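Local coordinates for scarecrow-like protein 3 (PDB 6KPB) that probably acts as a GRAS-family transcription factor in plant development and binds zinc finger proteins of the IDD family, JACKDAW/IDD10 among them, at residues Y371-D376 against Q470-Y475. Sequence-based numbering, arbitrary orientation.
Sequences YAALFD and QDRPLY
Arg472 and Leu474 reach from the start of strand 472-482, part of the mixed beta sheet of the GRAS domain, onto Ala373 and Leu374 of helix 360-381, joining the predicted SAW region to the predicted PFYRE region by a buried helix-on-strand packing. The axes of helix segment 371-376 and strand segment 472-475 run at 82° to each other and come within 9.1 Å. Arg472, first in the strand, lays its aliphatic root over the methyl of Ala373: CB and CG of Arg472 both lie 3.9 Å from Ala373 CB. With CG anti to the backbone N (chi1 -176°) and a bend at chi2 (72°), the chain then runs on past Ala373 toward earlier turns of the same helix, where NH2 forms a salt bridge with Glu366 and a hydrogen bond with Thr370. One side chain thus supplies both an apolar cover and a polar clamp. Leu474 points at the helix, while its backbone and that of Tyr475 both pair with Ile467 in a classic beta bulge. Trp469 of strand 464-469 touches both Ala373 and Leu474, and Phe397 of helix 387-406 packs against Leu374. The two leucines run antiparallel past one another, their branched ends side by side: Leu474 CD2 sits 3.9 Å from Leu374 CG, and Leu474 CD1 meets Leu374 CD2 at 3.8 Å.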
loop_
_atom_site.group_PDB
_atom_site.type_symbol
_atom_site.label_atom_id
_atom_site.label_comp_id
_atom_site.label_asym_id
_atom_site.label_seq_id
_atom_site.Cartn_x
_atom_site.Cartn_y
_atom_site.Cartn_z
ATOM N N TYR A 371 -21.645 12.031 -5.809
ATOM C CA TYR A 371 -20.234 12.064 -6.169
ATOM C C TYR A 371 -20.006 12.440 -7.626
ATOM O O TYR A 371 -18.897 12.857 -7.972
ATOM C CB TYR A 371 -19.583 10.720 -5.845
ATOM C CG TYR A 371 -19.465 10.494 -4.357
ATOM C CD1 TYR A 371 -18.400 11.021 -3.637
ATOM C CD2 TYR A 371 -20.437 9.787 -3.663
ATOM C CE1 TYR A 371 -18.296 10.832 -2.272
ATOM C CE2 TYR A 371 -20.341 9.592 -2.298
ATOM C CZ TYR A 371 -19.269 10.118 -1.608
ATOM O OH TYR A 371 -19.172 9.926 -0.249
ATOM N N ALA A 372 -21.022 12.314 -8.483
ATOM C CA ALA A 372 -20.912 12.889 -9.820
ATOM C C ALA A 372 -20.763 14.400 -9.740
ATOM O O ALA A 372 -20.012 15.002 -10.517
ATOM C CB ALA A 372 -22.129 12.516 -10.667
ATOM N N ALA A 373 -21.469 15.029 -8.799
ATOM C CA ALA A 373 -21.320 16.464 -8.590
ATOM C C ALA A 373 -19.945 16.796 -8.023
ATOM O O ALA A 373 -19.270 17.713 -8.503
ATOM C CB ALA A 373 -22.426 16.974 -7.664
ATOM N N LEU A 374 -19.511 16.053 -7.000
ATOM C CA LEU A 374 -18.203 16.309 -6.399
ATOM C C LEU A 374 -17.078 16.087 -7.402
ATOM O O LEU A 374 -16.147 16.894 -7.489
ATOM C CB LEU A 374 -18.011 15.428 -5.167
ATOM C CG LEU A 374 -18.779 15.867 -3.918
ATOM C CD1 LEU A 374 -18.808 14.755 -2.885
ATOM C CD2 LEU A 374 -18.156 17.128 -3.336
ATOM N N PHE A 375 -17.148 14.998 -8.173
ATOM C CA PHE A 375 -16.176 14.783 -9.239
ATOM C C PHE A 375 -16.312 15.807 -10.356
ATOM O O PHE A 375 -15.368 15.986 -11.133
ATOM C CB PHE A 375 -16.321 13.372 -9.812
ATOM C CG PHE A 375 -15.608 12.313 -9.016
ATOM C CD1 PHE A 375 -15.983 12.032 -7.711
ATOM C CD2 PHE A 375 -14.570 11.588 -9.579
ATOM C CE1 PHE A 375 -15.332 11.054 -6.983
ATOM C CE2 PHE A 375 -13.915 10.610 -8.856
ATOM C CZ PHE A 375 -14.297 10.343 -7.556
ATOM N N ASP A 376 -17.460 16.480 -10.458
ATOM C CA ASP A 376 -17.646 17.465 -11.516
ATOM C C ASP A 376 -16.887 18.751 -11.211
ATOM O O ASP A 376 -16.326 19.374 -12.120
ATOM C CB ASP A 376 -19.137 17.749 -11.713
ATOM C CG ASP A 376 -19.459 18.261 -13.105
ATOM O OD1 ASP A 376 -18.690 19.085 -13.639
ATOM O OD2 ASP A 376 -20.492 17.836 -13.665
ATOM N N GLN A 470 -23.639 23.588 -8.004
ATOM C CA GLN A 470 -24.752 23.822 -8.916
ATOM C C GLN A 470 -26.058 23.755 -8.136
ATOM O O GLN A 470 -26.304 24.591 -7.260
ATOM C CB GLN A 470 -24.744 22.812 -10.069
ATOM C CG GLN A 470 -23.409 22.690 -10.799
ATOM C CD GLN A 470 -23.075 23.906 -11.648
ATOM O OE1 GLN A 470 -22.836 24.997 -11.130
ATOM N NE2 GLN A 470 -23.056 23.719 -12.965
ATOM N N ASP A 471 -26.892 22.759 -8.424
ATOM C CA ASP A 471 -28.137 22.552 -7.696
ATOM C C ASP A 471 -28.072 21.380 -6.726
ATOM O O ASP A 471 -29.061 21.111 -6.038
ATOM C CB ASP A 471 -29.296 22.337 -8.676
ATOM C CG ASP A 471 -29.727 23.620 -9.363
ATOM O OD1 ASP A 471 -29.142 24.683 -9.069
ATOM O OD2 ASP A 471 -30.656 23.562 -10.197
ATOM N N ARG A 472 -26.939 20.686 -6.648
ATOM C CA ARG A 472 -26.841 19.470 -5.852
ATOM C C ARG A 472 -26.382 19.802 -4.439
ATOM O O ARG A 472 -25.295 20.374 -4.274
ATOM C CB ARG A 472 -25.871 18.492 -6.491
ATOM C CG ARG A 472 -25.787 17.153 -5.783
ATOM C CD ARG A 472 -27.039 16.329 -6.020
ATOM N NE ARG A 472 -27.032 15.088 -5.250
ATOM C CZ ARG A 472 -27.923 14.113 -5.397
ATOM N NH1 ARG A 472 -28.893 14.229 -6.292
ATOM N NH2 ARG A 472 -27.839 13.020 -4.652
ATOM N N PRO A 473 -27.157 19.472 -3.407
ATOM C CA PRO A 473 -26.681 19.682 -2.035
ATOM C C PRO A 473 -25.519 18.759 -1.707
ATOM O O PRO A 473 -25.473 17.605 -2.142
ATOM C CB PRO A 473 -27.910 19.355 -1.176
ATOM C CG PRO A 473 -29.076 19.446 -2.111
ATOM C CD PRO A 473 -28.555 19.016 -3.445
ATOM N N LEU A 474 -24.574 19.277 -0.925
ATOM C CA LEU A 474 -23.380 18.532 -0.548
ATOM C C LEU A 474 -23.196 18.439 0.958
ATOM O O LEU A 474 -23.028 17.334 1.488
ATOM C CB LEU A 474 -22.136 19.170 -1.187
ATOM C CG LEU A 474 -22.068 19.166 -2.715
ATOM C CD1 LEU A 474 -20.793 19.842 -3.189
ATOM C CD2 LEU A 474 -22.164 17.746 -3.258
ATOM N N TYR A 475 -23.214 19.566 1.666
ATOM C CA TYR A 475 -22.993 19.569 3.104
ATOM C C TYR A 475 -23.921 20.580 3.759
ATOM O O TYR A 475 -24.365 21.544 3.130
ATOM C CB TYR A 475 -21.540 19.905 3.462
ATOM C CG TYR A 475 -20.514 18.962 2.882
ATOM C CD1 TYR A 475 -20.013 19.153 1.602
ATOM C CD2 TYR A 475 -20.036 17.888 3.620
ATOM C CE1 TYR A 475 -19.068 18.298 1.070
ATOM C CE2 TYR A 475 -19.092 17.026 3.097
ATOM C CZ TYR A 475 -18.612 17.236 1.823
ATOM O OH TYR A 475 -17.671 16.377 1.302
#